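Membrane-associated lipoprotein (PDB 3K63) is a membrane-associated lipoprotein of Ureaplasma parvum whose function is unknown, represented here by its lipoprotein-associated type-17 domain. Local coordinates at residues 70-76 with 105-111. Numbering follows the deposited sequence.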
# COMPACT_ATOMS: atom_id res chain seq x y z
N PHE A 70 4.83 10.19 9.67
CA PHE A 70 4.81 10.72 8.30
C PHE A 70 6.11 11.34 7.74
O PHE A 70 6.48 11.05 6.60
CB PHE A 70 3.68 11.75 8.17
CG PHE A 70 4.07 13.14 8.60
CD1 PHE A 70 3.99 13.53 9.94
CD2 PHE A 70 4.49 14.08 7.66
CE1 PHE A 70 4.32 14.83 10.32
CE2 PHE A 70 4.82 15.38 8.03
CZ PHE A 70 4.73 15.76 9.37
N GLY A 71 6.79 12.19 8.51
CA GLY A 71 8.01 12.79 7.99
C GLY A 71 9.00 11.78 7.43
O GLY A 71 9.55 11.95 6.34
N SER A 72 9.19 10.70 8.19
CA SER A 72 10.11 9.63 7.80
C SER A 72 9.66 8.96 6.50
O SER A 72 10.47 8.65 5.62
CB SER A 72 10.19 8.59 8.93
OG SER A 72 11.19 7.63 8.67
N ALA A 73 8.36 8.74 6.40
CA ALA A 73 7.78 8.11 5.23
C ALA A 73 7.78 9.06 4.03
O ALA A 73 8.11 8.66 2.92
CB ALA A 73 6.35 7.67 5.55
N ASN A 74 7.43 10.32 4.26
CA ASN A 74 7.41 11.29 3.18
C ASN A 74 8.80 11.52 2.57
O ASN A 74 8.92 11.84 1.40
CB ASN A 74 6.81 12.62 3.66
CG ASN A 74 5.28 12.59 3.70
OD1 ASN A 74 4.66 11.59 3.34
ND2 ASN A 74 4.68 13.69 4.13
N LYS A 75 9.84 11.34 3.38
CA LYS A 75 11.21 11.52 2.89
C LYS A 75 11.62 10.40 1.94
O LYS A 75 12.29 10.65 0.93
CB LYS A 75 12.21 11.59 4.06
CG LYS A 75 12.32 12.97 4.71
CD LYS A 75 13.10 12.90 6.02
CE LYS A 75 12.73 14.07 6.92
NZ LYS A 75 13.17 13.87 8.34
N ASN A 76 11.22 9.17 2.25
CA ASN A 76 11.55 7.99 1.43
C ASN A 76 10.44 7.62 0.45
O ASN A 76 10.58 6.65 -0.29
CB ASN A 76 11.82 6.78 2.33
CG ASN A 76 12.85 7.05 3.40
OD1 ASN A 76 12.73 6.58 4.54
ND2 ASN A 76 13.89 7.81 3.06
N SER A 105 7.74 12.08 -2.80
CA SER A 105 8.53 12.40 -1.60
C SER A 105 9.13 13.80 -1.70
O SER A 105 9.17 14.40 -2.78
CB SER A 105 9.66 11.39 -1.44
OG SER A 105 10.55 11.47 -2.54
N ASN A 106 9.56 14.33 -0.56
CA ASN A 106 10.19 15.64 -0.50
C ASN A 106 11.25 15.47 0.58
O ASN A 106 11.00 14.87 1.63
CB ASN A 106 9.17 16.73 -0.15
CG ASN A 106 9.07 17.01 1.34
OD1 ASN A 106 8.40 16.30 2.09
ND2 ASN A 106 9.74 18.09 1.78
N PRO A 107 12.46 16.00 0.34
CA PRO A 107 13.61 15.93 1.25
C PRO A 107 13.43 16.21 2.74
O PRO A 107 14.20 15.69 3.55
CB PRO A 107 14.61 16.88 0.59
CG PRO A 107 13.70 17.95 0.06
CD PRO A 107 12.59 17.15 -0.57
N TYR A 108 12.43 17.00 3.13
CA TYR A 108 12.23 17.28 4.55
C TYR A 108 11.05 16.55 5.17
O TYR A 108 10.84 16.59 6.39
CB TYR A 108 12.05 18.79 4.77
CG TYR A 108 13.11 19.63 4.12
CD1 TYR A 108 14.45 19.24 4.17
CD2 TYR A 108 12.79 20.82 3.46
CE1 TYR A 108 15.44 20.02 3.60
CE2 TYR A 108 13.78 21.60 2.88
CZ TYR A 108 15.10 21.20 2.96
OH TYR A 108 16.08 21.98 2.40
N GLY A 109 10.24 15.90 4.33
CA GLY A 109 9.10 15.16 4.83
C GLY A 109 7.86 15.99 5.10
O GLY A 109 6.90 15.50 5.68
N VAL A 110 7.87 17.25 4.70
CA VAL A 110 6.71 18.10 4.92
C VAL A 110 5.52 17.49 4.18
O VAL A 110 5.70 16.94 3.10
CB VAL A 110 7.00 19.55 4.41
CG1 VAL A 110 7.59 19.48 3.01
CG2 VAL A 110 5.73 20.38 4.41
N ASP A 111 4.32 17.56 4.76
CA ASP A 111 3.14 16.97 4.11
C ASP A 111 2.36 17.93 3.20
O ASP A 111 2.68 19.12 3.11
CB ASP A 111 2.19 16.36 5.15
CG ASP A 111 1.50 17.41 6.02
OD1 ASP A 111 1.67 18.63 5.74
OD2 ASP A 111 0.79 17.03 6.97
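S105 meets the last turn of helix 70-76 with its CB beside the carbonyls of N74 and K75, and the chain is tied to the helix one residue later. There N106 N donates to N74 O (3.2 Å, N-H...O 151°), approaching from above the carbonyl plane, so that this oxygen of the last turn takes a bond from the loop amide. The carbonyl of N106 turns back to receive a nearly straight CA-H...O contact from K75 CA (3.6 Å) and also accepts G109 N, closing a type I turn over N106-G109. Along P107 and Y108 the main-chain carbonyls face the extended side chain of K75, whose aliphatic part runs beside them: CG lies 3.5 Å from P107 O and CE 3.2 Å from Y108 O. The CA atoms of the two segments approach most closely at G109 and G71, 4.1 Å apart; G109 has no side chain, so its CA can lie against G71 O, and its positive phi also suits glycine. N74 ND2 donates to G109 O (3.3 Å, 153°), again from above the carbonyl plane, and S35 OG of helix 34-40 gives this amide a second bond. The F70 ring, placed by chi1 85° between backbone N and carbonyl carbon, brings CE2 obliquely to 3.1 Å from G109 O. At D111, CB packs against F70 CE2 (4.0 Å), while OD1 accepts N113 N and T115 N beyond the segment. Both hydrogen bonds between the segments thus end on main-chain oxygens, with N74 bonding through both its backbone and its side chain, which implies that the loop following strand 93-100 is held to the helix by these bonds and by close packing, without an ion pair between the segments.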